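Local coordinates for protein dual function macrocyclase-peptidase POPB (Galerina marginata, PDB 5N4B) that cleaves peptide bonds after proline and joins peptide ends into macrocycles during the biosynthesis of the amanitin family of mushroom toxins, at residues P13-S18 and Y38-E43; G94-F99 and A117-S122; V479-T484 and F515-G520. The protein carries 1 engineered substitution. All blocks are in the same frame, centred on the assembly; numbering follows the deposited sequence. Where two conformers were deposited one is given.

Contact 1 (P13-S18 and Y38-E43); sequences PSTRRS and YQWLEE
The Arg16 guanidinium lies over one face of Trp40, a cation-pi stack that ties the loop ahead of strand 21-26 to the short 3-10 turn that precedes helix 46-64. Both pieces belong to the N-terminal segment of the prolyl oligopeptidase, packed on the alpha/beta-hydrolase domain through helix 668-680, which touches Arg17 and Tyr38. The Arg16 side chain leaves with CG anti to its backbone N and then bends at chi3 (66°), which folds the planar head back over the indole. Arg16 CZ stands 4.3 Å from the centroid of the Trp40 five-membered ring, over the ring face, and the two planes are tilted by 28°. NH2 of Arg16 comes nearest, 3.6 Å from Trp40 CG and offset toward the rim. A salt bridge from Arg16 NE to Glu47 of helix 46-64 also holds the head, so a long, flat cation suits the place. Leu41 CG covers the other face of the same indole.

The edge of Trp40 is used as well: NE1 donates to Arg16 O at 2.8 Å, the oxygen lying near the ring plane while the N-H approaches from above the carbonyl plane. One arginine thus offers its head to the indole face and its carbonyl to the edge. Thr15 brings a methyl to the corner between two rings, CG2 being 3.6 Å from Tyr38 CE1 and 3.8 Å from Trp40 CZ2. Arg16 O also borders the Tyr38 ring at its edge.

The Arg17 guanidinium stands steeply to the phenol of Tyr38, planes 74° apart, and meets it through the hydroxyl. Water 1 joins that hydroxyl to Thr15 O, and Arg17 NH1 donates to Tyr38 OH at 2.9 Å, with the oxygen in the guanidinium plane.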
loop_
_atom_site.group_PDB
_atom_site.type_symbol
_atom_site.label_atom_id
_atom_site.label_comp_id
_atom_site.label_asym_id
_atom_site.label_seq_id
_atom_site.Cartn_x
_atom_site.Cartn_y
_atom_site.Cartn_z
ATOM N N PRO A 13 11.098 31.530 -1.487
ATOM C CA PRO A 13 9.909 32.373 -1.563
ATOM C C PRO A 13 9.559 33.058 -0.253
ATOM O O PRO A 13 9.681 32.494 0.847
ATOM C CB PRO A 13 8.811 31.378 -1.978
ATOM C CG PRO A 13 9.520 30.328 -2.740
ATOM C CD PRO A 13 10.814 30.161 -1.954
ATOM N N SER A 14 9.084 34.293 -0.389
ATOM C CA SER A 14 8.555 35.050 0.738
ATOM C C SER A 14 7.366 34.310 1.333
ATOM O O SER A 14 6.420 33.964 0.631
ATOM C CB SER A 14 8.112 36.418 0.207
ATOM O OG SER A 14 7.449 37.169 1.212
ATOM N N THR A 15 7.442 34.024 2.624
ATOM C CA THR A 15 6.460 33.167 3.297
ATOM C C THR A 15 6.056 33.832 4.598
ATOM O O THR A 15 6.843 33.877 5.548
ATOM C CB THR A 15 7.018 31.781 3.548
ATOM O OG1 THR A 15 7.480 31.272 2.306
ATOM C CG2 THR A 15 5.954 30.825 4.087
ATOM N N ARG A 16 4.830 34.345 4.631
ATOM C CA ARG A 16 4.333 35.050 5.798
ATOM C C ARG A 16 4.386 34.160 7.021
ATOM O O ARG A 16 4.151 32.958 6.940
ATOM C CB ARG A 16 2.864 35.449 5.536
ATOM C CG ARG A 16 2.208 36.179 6.687
ATOM C CD ARG A 16 0.916 36.836 6.199
ATOM N NE ARG A 16 -0.094 35.857 5.812
ATOM C CZ ARG A 16 -0.991 35.343 6.649
ATOM N NH1 ARG A 16 -1.029 35.714 7.929
ATOM N NH2 ARG A 16 -1.859 34.462 6.214
ATOM N N ARG A 17 4.704 34.753 8.175
ATOM C CA ARG A 17 4.663 34.088 9.473
ATOM C C ARG A 17 3.566 34.725 10.281
ATOM O O ARG A 17 3.650 35.917 10.628
ATOM C CB ARG A 17 5.982 34.195 10.220
ATOM C CG ARG A 17 7.094 33.398 9.541
ATOM C CD ARG A 17 8.480 33.646 10.153
ATOM N NE ARG A 17 8.525 33.311 11.566
ATOM C CZ ARG A 17 8.637 32.089 12.073
ATOM N NH1 ARG A 17 8.702 31.026 11.283
ATOM N NH2 ARG A 17 8.713 31.893 13.387
ATOM N N SER A 18 2.528 33.966 10.567
ATOM C CA SER A 18 1.441 34.491 11.365
ATOM C C SER A 18 1.801 34.475 12.839
ATOM O O SER A 18 2.829 33.940 13.265
ATOM C CB SER A 18 0.175 33.707 11.111
ATOM O OG SER A 18 0.204 32.509 11.876
ATOM N N TYR A 38 2.920 28.975 10.365
ATOM C CA TYR A 38 2.499 28.512 9.048
ATOM C C TYR A 38 1.144 27.801 9.096
ATOM O O TYR A 38 0.808 27.022 8.187
ATOM C CB TYR A 38 3.599 27.645 8.388
ATOM C CG TYR A 38 4.922 28.408 8.346
ATOM C CD1 TYR A 38 5.038 29.631 7.687
ATOM C CD2 TYR A 38 6.052 27.911 9.007
ATOM C CE1 TYR A 38 6.220 30.320 7.689
ATOM C CE2 TYR A 38 7.221 28.602 9.006
ATOM C CZ TYR A 38 7.324 29.793 8.360
ATOM O OH TYR A 38 8.528 30.498 8.407
ATOM N N GLN A 39 0.340 28.085 10.119
ATOM C CA GLN A 39 -1.009 27.520 10.180
ATOM C C GLN A 39 -1.779 27.813 8.910
ATOM O O GLN A 39 -2.593 26.993 8.471
ATOM C CB GLN A 39 -1.753 28.045 11.420
ATOM C CG GLN A 39 -3.184 27.475 11.553
ATOM C CD GLN A 39 -4.172 28.151 10.615
ATOM O OE1 GLN A 39 -4.082 29.358 10.369
ATOM N NE2 GLN A 39 -5.110 27.374 10.049
ATOM N N TRP A 40 -1.525 28.969 8.294
ATOM C CA TRP A 40 -2.249 29.393 7.102
ATOM C C TRP A 40 -1.984 28.491 5.900
ATOM O O TRP A 40 -2.792 28.461 4.976
ATOM C CB TRP A 40 -1.966 30.859 6.790
ATOM C CG TRP A 40 -0.545 31.170 6.504
ATOM C CD1 TRP A 40 0.419 31.479 7.406
ATOM C CD2 TRP A 40 0.057 31.182 5.221
ATOM N NE1 TRP A 40 1.618 31.685 6.735
ATOM C CE2 TRP A 40 1.413 31.520 5.396
ATOM C CE3 TRP A 40 -0.419 30.963 3.924
ATOM C CZ2 TRP A 40 2.295 31.650 4.329
ATOM C CZ3 TRP A 40 0.461 31.085 2.868
ATOM C CH2 TRP A 40 1.804 31.418 3.073
ATOM N N LEU A 41 -0.909 27.711 5.907
ATOM C CA LEU A 41 -0.642 26.750 4.840
ATOM C C LEU A 41 -1.522 25.532 4.933
ATOM O O LEU A 41 -1.443 24.668 4.055
ATOM C CB LEU A 41 0.850 26.368 4.828
ATOM C CG LEU A 41 1.735 27.455 4.226
ATOM C CD1 LEU A 41 3.233 27.172 4.457
ATOM C CD2 LEU A 41 1.489 27.579 2.708
ATOM N N GLU A 42 -2.361 25.428 5.962
ATOM C CA GLU A 42 -3.382 24.385 6.018
ATOM C C GLU A 42 -4.533 24.663 5.061
ATOM O O GLU A 42 -5.354 23.758 4.832
ATOM C CB GLU A 42 -3.980 24.255 7.412
ATOM C CG GLU A 42 -3.009 23.797 8.467
ATOM C CD GLU A 42 -3.492 24.009 9.886
ATOM O OE1 GLU A 42 -4.677 24.371 10.142
ATOM O OE2 GLU A 42 -2.684 23.784 10.805
ATOM N N GLU A 43 -4.610 25.877 4.526
ATOM C CA GLU A 43 -5.809 26.359 3.871
ATOM C C GLU A 43 -5.643 26.377 2.366
ATOM O O GLU A 43 -4.549 26.187 1.821
ATOM C CB GLU A 43 -6.127 27.773 4.340
ATOM C CG GLU A 43 -6.181 27.977 5.839
ATOM C CD GLU A 43 -7.413 27.391 6.539
ATOM O OE1 GLU A 43 -8.255 26.744 5.869
ATOM O OE2 GLU A 43 -7.495 27.589 7.776
HETATM O O HOH W 1 8.935 32.356 6.540
HETATM O O HOH W 2 -2.477 31.365 10.671
#

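Contact 2 (G94-F99 and A117-S122); sequences GHWYWF and ALPDFS
A leucine methyl over Trp96 and a phenylalanine edge against Trp98 join strand 96-99 to the loop 117-122. No hydrogen bond crosses between the segments.

The first is a CH-pi contact. Leu118 CD1 sits 3.6 Å from the centroid of the Trp96 six-membered ring, only 2° off its normal, so the methyl rests over the middle of the ring and is nearly equidistant from its carbons. Leu118 reaches it with CG anti to the backbone N; a branched aliphatic chain can set one methyl squarely on a broad indole.

The second is a T-shaped aromatic pair. The edge of Phe121 points into the face of Trp98, with centroids 5.0 Å apart and planes at 87°; Phe121 CE1 is the leading atom, 3.7 Å from Trp98 CE2. Trp98 has chi1 68°, which sets CG between its backbone N and carbonyl carbon and presents the indole face to the loop. Trp98 NE1 is hydrogen-bonded to Asp125.

Apolar packing fills in between. Pro119 CD approaches Trp96 CG at 4.2 Å and Pro119 CG lies near Trp98 CZ3, while Pro119 CB covers a face of Phe121, the rigid ring thus serving three aromatics.

Within the loop, Asp120 OD1 accepts from Ser122 N, an Asx turn, and also from Ser122 OG, which shapes the chain beside Phe121.

Leu118 and Phe121 also touch Leu446 of strand 443-448. This is the seven-bladed beta-propeller where its first and last blades adjoin, the loop between the third and fourth strands of the first blade covering tryptophans of the second.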
loop_
_atom_site.group_PDB
_atom_site.type_symbol
_atom_site.label_atom_id
_atom_site.label_comp_id
_atom_site.label_asym_id
_atom_site.label_seq_id
_atom_site.Cartn_x
_atom_site.Cartn_y
_atom_site.Cartn_z
ATOM N N GLY A 94 -16.563 -20.786 -17.318
ATOM C CA GLY A 94 -15.555 -21.611 -17.917
ATOM C C GLY A 94 -14.412 -20.842 -18.520
ATOM O O GLY A 94 -13.468 -21.473 -19.021
ATOM N N HIS A 95 -14.469 -19.507 -18.519
ATOM C CA HIS A 95 -13.413 -18.724 -19.142
ATOM C C HIS A 95 -12.503 -18.120 -18.078
ATOM O O HIS A 95 -12.869 -17.979 -16.921
ATOM C CB HIS A 95 -14.044 -17.635 -20.027
ATOM C CG HIS A 95 -14.670 -18.188 -21.274
ATOM N ND1 HIS A 95 -14.090 -18.067 -22.512
ATOM C CD2 HIS A 95 -15.768 -18.970 -21.443
ATOM C CE1 HIS A 95 -14.850 -18.683 -23.414
ATOM N NE2 HIS A 95 -15.860 -19.255 -22.789
ATOM N N TRP A 96 -11.305 -17.791 -18.526
ATOM C CA TRP A 96 -10.254 -17.254 -17.692
ATOM C C TRP A 96 -10.058 -15.774 -17.989
ATOM O O TRP A 96 -10.056 -15.349 -19.153
ATOM C CB TRP A 96 -8.966 -18.032 -17.993
ATOM C CG TRP A 96 -8.968 -19.453 -17.629
ATOM C CD1 TRP A 96 -9.472 -20.457 -18.361
ATOM C CD2 TRP A 96 -8.420 -20.026 -16.464
ATOM N NE1 TRP A 96 -9.266 -21.663 -17.713
ATOM C CE2 TRP A 96 -8.613 -21.406 -16.542
ATOM C CE3 TRP A 96 -7.785 -19.510 -15.337
ATOM C CZ2 TRP A 96 -8.169 -22.275 -15.548
ATOM C CZ3 TRP A 96 -7.369 -20.385 -14.342
ATOM C CH2 TRP A 96 -7.546 -21.741 -14.472
ATOM N N TYR A 97 -9.857 -14.999 -16.937
ATOM C CA TYR A 97 -9.760 -13.546 -17.044
ATOM C C TYR A 97 -8.491 -13.075 -16.347
ATOM O O TYR A 97 -8.152 -13.557 -15.263
ATOM C CB TYR A 97 -10.974 -12.901 -16.380
ATOM C CG TYR A 97 -12.290 -13.181 -17.022
ATOM C CD1 TYR A 97 -12.876 -14.461 -16.961
ATOM C CD2 TYR A 97 -12.960 -12.185 -17.706
ATOM C CE1 TYR A 97 -14.123 -14.709 -17.555
ATOM C CE2 TYR A 97 -14.206 -12.424 -18.277
ATOM C CZ TYR A 97 -14.763 -13.702 -18.193
ATOM O OH TYR A 97 -16.008 -13.928 -18.766
ATOM N N TRP A 98 -7.801 -12.110 -16.937
ATOM C CA TRP A 98 -6.548 -11.644 -16.378
ATOM C C TRP A 98 -6.298 -10.220 -16.860
ATOM O O TRP A 98 -6.792 -9.799 -17.916
ATOM C CB TRP A 98 -5.362 -12.557 -16.790
ATOM C CG TRP A 98 -5.022 -12.517 -18.228
ATOM C CD1 TRP A 98 -4.035 -11.761 -18.818
ATOM C CD2 TRP A 98 -5.660 -13.239 -19.296
ATOM N NE1 TRP A 98 -4.046 -11.958 -20.190
ATOM C CE2 TRP A 98 -5.030 -12.855 -20.504
ATOM C CE3 TRP A 98 -6.705 -14.144 -19.352
ATOM C CZ2 TRP A 98 -5.386 -13.396 -21.741
ATOM C CZ3 TRP A 98 -7.055 -14.674 -20.587
ATOM C CH2 TRP A 98 -6.419 -14.278 -21.750
ATOM N N PHE A 99 -5.485 -9.489 -16.106
ATOM C CA PHE A 99 -5.071 -8.142 -16.516
ATOM C C PHE A 99 -3.796 -8.201 -17.338
ATOM O O PHE A 99 -2.897 -9.001 -17.093
ATOM C CB PHE A 99 -4.852 -7.228 -15.295
ATOM C CG PHE A 99 -6.120 -6.818 -14.638
ATOM C CD1 PHE A 99 -6.841 -5.741 -15.119
ATOM C CD2 PHE A 99 -6.576 -7.508 -13.537
ATOM C CE1 PHE A 99 -8.017 -5.365 -14.509
ATOM C CE2 PHE A 99 -7.740 -7.106 -12.910
ATOM C CZ PHE A 99 -8.454 -6.031 -13.410
ATOM N N ALA A 117 -10.798 -22.657 -21.611
ATOM C CA ALA A 117 -9.664 -23.514 -21.281
ATOM C C ALA A 117 -8.510 -22.614 -20.868
ATOM O O ALA A 117 -8.431 -21.468 -21.304
ATOM C CB ALA A 117 -9.236 -24.328 -22.514
ATOM N N LEU A 118 -7.617 -23.136 -20.035
ATOM C CA LEU A 118 -6.482 -22.317 -19.598
ATOM C C LEU A 118 -5.588 -22.010 -20.793
ATOM O O LEU A 118 -5.083 -22.946 -21.432
ATOM C CB LEU A 118 -5.708 -23.031 -18.512
ATOM C CG LEU A 118 -4.497 -22.314 -17.931
ATOM C CD1 LEU A 118 -4.852 -21.093 -17.185
ATOM C CD2 LEU A 118 -3.806 -23.316 -17.006
ATOM N N PRO A 119 -5.341 -20.746 -21.121
ATOM C CA PRO A 119 -4.499 -20.450 -22.280
ATOM C C PRO A 119 -3.066 -20.931 -22.136
ATOM O O PRO A 119 -2.529 -21.067 -21.032
ATOM C CB PRO A 119 -4.545 -18.911 -22.347
ATOM C CG PRO A 119 -5.751 -18.566 -21.745
ATOM C CD PRO A 119 -5.971 -19.531 -20.614
ATOM N N ASP A 120 -2.459 -21.177 -23.293
ATOM C CA ASP A 120 -1.013 -21.246 -23.463
ATOM C C ASP A 120 -0.556 -19.815 -23.689
ATOM O O ASP A 120 -0.614 -19.289 -24.805
ATOM C CB ASP A 120 -0.640 -22.140 -24.637
ATOM C CG ASP A 120 0.841 -22.151 -24.902
ATOM O OD1 ASP A 120 1.592 -21.475 -24.160
ATOM O OD2 ASP A 120 1.255 -22.868 -25.855
ATOM N N PHE A 121 -0.125 -19.158 -22.610
ATOM C CA PHE A 121 0.191 -17.741 -22.677
ATOM C C PHE A 121 1.432 -17.429 -23.501
ATOM O O PHE A 121 1.618 -16.253 -23.879
ATOM C CB PHE A 121 0.257 -17.115 -21.280
ATOM C CG PHE A 121 -1.048 -17.046 -20.606
ATOM C CD1 PHE A 121 -1.940 -16.032 -20.877
ATOM C CD2 PHE A 121 -1.404 -17.998 -19.670
ATOM C CE1 PHE A 121 -3.123 -15.961 -20.240
ATOM C CE2 PHE A 121 -2.622 -17.969 -19.020
ATOM C CZ PHE A 121 -3.504 -16.931 -19.301
ATOM N N SER A 122 2.226 -18.442 -23.845
ATOM C CA SER A 122 3.344 -18.217 -24.763
ATOM C C SER A 122 2.871 -17.763 -26.130
ATOM O O SER A 122 3.675 -17.213 -26.892
ATOM C CB SER A 122 4.235 -19.469 -24.900
ATOM O OG SER A 122 3.626 -20.522 -25.651
#

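Contact 3 (V479-T484 and F515-G520); sequences VRHKST and FLQTYG
His481 and Gln517 both carry CG anti to the backbone N (chi1 -175° in each), and the glutamine runs on extended, which brings its CG and CD obliquely against His481 CD2. The CD2 of His481 meets Gln517 CG at 3.6 Å, ring and amide planes 34° apart. A flexible glutamine suits this exposed place, where its methylene packs on the imidazole. Within the turn that follows the strand, Ser483 N donates to His481 ND1 from well outside the ring plane.

Deeper in, Leu516 points CD1 into the strand, 3.9 Å from Val479 CG1, the two side chains crossing at about a right angle. Thr484 OG1 lies 3.5 Å from Gly520 CA, where positive phi ends the helix and favours glycine. Water 3 bridges the segments, accepting from His481 N and Thr484 OG1 and donating to Leu516 O.

The axes of strand 479-481 and helix 515-519 approach to 7.4 Å at 47°. Strand 473-481 lies between 459-467 and 522-526 in the alpha/beta-hydrolase sheet; Leu516 also touches Phe523, and Phe515 and Tyr519 pack on helix 705-722.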
loop_
_atom_site.group_PDB
_atom_site.type_symbol
_atom_site.label_atom_id
_atom_site.label_comp_id
_atom_site.label_asym_id
_atom_site.label_seq_id
_atom_site.Cartn_x
_atom_site.Cartn_y
_atom_site.Cartn_z
ATOM N N VAL A 479 20.750 -4.417 -2.291
ATOM C CA VAL A 479 20.657 -4.782 -3.699
ATOM C C VAL A 479 21.740 -4.046 -4.468
ATOM O O VAL A 479 21.942 -2.838 -4.267
ATOM C CB VAL A 479 19.273 -4.460 -4.297
ATOM C CG1 VAL A 479 19.173 -4.997 -5.710
ATOM C CG2 VAL A 479 18.179 -5.034 -3.410
ATOM N N ARG A 480 22.403 -4.762 -5.394
ATOM C CA ARG A 480 23.444 -4.143 -6.222
ATOM C C ARG A 480 23.469 -4.783 -7.605
ATOM O O ARG A 480 23.067 -5.932 -7.792
ATOM C CB ARG A 480 24.821 -4.264 -5.572
ATOM C CG ARG A 480 25.308 -5.705 -5.398
ATOM C CD ARG A 480 26.766 -5.812 -5.096
ATOM N NE ARG A 480 27.073 -7.143 -4.616
ATOM C CZ ARG A 480 28.272 -7.463 -4.150
ATOM N NH1 ARG A 480 29.261 -6.578 -4.183
ATOM N NH2 ARG A 480 28.486 -8.671 -3.671
ATOM N N HIS A 481 23.912 -3.999 -8.565
ATOM C CA HIS A 481 24.418 -4.599 -9.792
ATOM C C HIS A 481 25.699 -5.345 -9.412
ATOM O O HIS A 481 26.498 -4.841 -8.630
ATOM C CB HIS A 481 24.715 -3.522 -10.820
ATOM C CG HIS A 481 25.118 -4.057 -12.150
ATOM N ND1 HIS A 481 26.443 -4.301 -12.454
ATOM C CD2 HIS A 481 24.405 -4.397 -13.246
ATOM C CE1 HIS A 481 26.523 -4.788 -13.683
ATOM N NE2 HIS A 481 25.301 -4.864 -14.183
ATOM N N LYS A 482 25.895 -6.538 -9.972
ATOM C CA LYS A 482 26.961 -7.412 -9.468
ATOM C C LYS A 482 28.362 -6.898 -9.761
ATOM O O LYS A 482 29.316 -7.429 -9.164
ATOM C CB LYS A 482 26.738 -8.857 -9.925
ATOM C CG LYS A 482 25.539 -9.536 -9.341
ATOM C CD LYS A 482 25.298 -10.897 -10.050
ATOM C CE LYS A 482 24.138 -11.633 -9.518
ATOM N NZ LYS A 482 24.044 -12.900 -10.295
ATOM N N SER A 483 28.532 -5.904 -10.613
ATOM C CA SER A 483 29.840 -5.291 -10.827
ATOM C C SER A 483 30.204 -4.319 -9.719
ATOM O O SER A 483 31.364 -3.890 -9.626
ATOM C CB SER A 483 29.891 -4.551 -12.171
ATOM O OG SER A 483 29.023 -3.419 -12.209
ATOM N N THR A 484 29.260 -3.951 -8.870
ATOM C CA THR A 484 29.535 -2.963 -7.842
ATOM C C THR A 484 30.182 -3.624 -6.623
ATOM O O THR A 484 29.709 -4.656 -6.129
ATOM C CB THR A 484 28.211 -2.308 -7.455
ATOM O OG1 THR A 484 27.729 -1.590 -8.589
ATOM C CG2 THR A 484 28.348 -1.363 -6.259
ATOM N N PHE A 515 18.802 2.592 -12.077
ATOM C CA PHE A 515 19.644 3.527 -11.351
ATOM C C PHE A 515 20.886 2.840 -10.799
ATOM O O PHE A 515 22.004 3.357 -10.909
ATOM C CB PHE A 515 18.851 4.155 -10.220
ATOM C CG PHE A 515 19.557 5.250 -9.464
ATOM C CD1 PHE A 515 20.362 4.935 -8.391
ATOM C CD2 PHE A 515 19.427 6.567 -9.852
ATOM C CE1 PHE A 515 21.001 5.917 -7.688
ATOM C CE2 PHE A 515 20.058 7.555 -9.144
ATOM C CZ PHE A 515 20.853 7.239 -8.076
ATOM N N LEU A 516 20.718 1.659 -10.222
ATOM C CA LEU A 516 21.851 0.955 -9.635
ATOM C C LEU A 516 22.901 0.655 -10.686
ATOM O O LEU A 516 24.108 0.812 -10.447
ATOM C CB LEU A 516 21.402 -0.353 -8.962
ATOM C CG LEU A 516 20.332 -0.241 -7.857
ATOM C CD1 LEU A 516 20.183 -1.546 -7.156
ATOM C CD2 LEU A 516 20.612 0.848 -6.873
ATOM N N GLN A 517 22.474 0.167 -11.831
ATOM C CA GLN A 517 23.404 -0.130 -12.913
ATOM C C GLN A 517 24.030 1.130 -13.487
ATOM O O GLN A 517 25.236 1.156 -13.735
ATOM C CB GLN A 517 22.685 -0.937 -13.988
ATOM C CG GLN A 517 23.600 -1.402 -15.109
ATOM C CD GLN A 517 22.974 -2.390 -16.066
ATOM O OE1 GLN A 517 21.898 -2.889 -15.869
ATOM N NE2 GLN A 517 23.671 -2.626 -17.162
ATOM N N THR A 518 23.270 2.186 -13.647
ATOM C CA THR A 518 23.773 3.404 -14.264
ATOM C C THR A 518 24.867 4.035 -13.430
ATOM O O THR A 518 25.850 4.551 -13.960
ATOM C CB THR A 518 22.604 4.379 -14.441
ATOM O OG1 THR A 518 21.661 3.833 -15.404
ATOM C CG2 THR A 518 23.052 5.732 -14.942
ATOM N N TYR A 519 24.709 4.025 -12.132
ATOM C CA TYR A 519 25.589 4.741 -11.238
ATOM C C TYR A 519 26.441 3.839 -10.362
ATOM O O TYR A 519 27.300 4.374 -9.619
ATOM C CB TYR A 519 24.762 5.689 -10.367
ATOM C CG TYR A 519 24.129 6.818 -11.108
ATOM C CD1 TYR A 519 24.908 7.859 -11.629
ATOM C CD2 TYR A 519 22.758 6.909 -11.221
ATOM C CE1 TYR A 519 24.326 8.925 -12.283
ATOM C CE2 TYR A 519 22.182 7.982 -11.845
ATOM C CZ TYR A 519 22.975 8.980 -12.365
ATOM O OH TYR A 519 22.338 10.052 -12.979
ATOM N N GLY A 520 26.273 2.527 -10.404
ATOM C CA GLY A 520 27.054 1.688 -9.497
ATOM C C GLY A 520 26.635 1.920 -8.059
ATOM O O GLY A 520 27.482 1.879 -7.144
HETATM O O HOH W 3 25.034 -1.325 -8.429
#

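Along the chain the three contacts follow in series without interleaving, and no two touch. Contact 1 is in the N-terminal segment; contact 2, in the propeller, joins strand 96-101 to the loop after strand 109-113. These two lie on opposite sides of the chain's centre, their centres about 56 Å apart. Contact 3 joins strand 473-481 of the mixed hydrolase sheet to helix 510-519, about 42 Å from contact 1 and about 37 Å from contact 2, centre to centre. Helix 668-680 packs on contact 1, so the N-terminal segment joins the hydrolase domain before the chain builds the propeller. All three lie away from the catalytic triad positions.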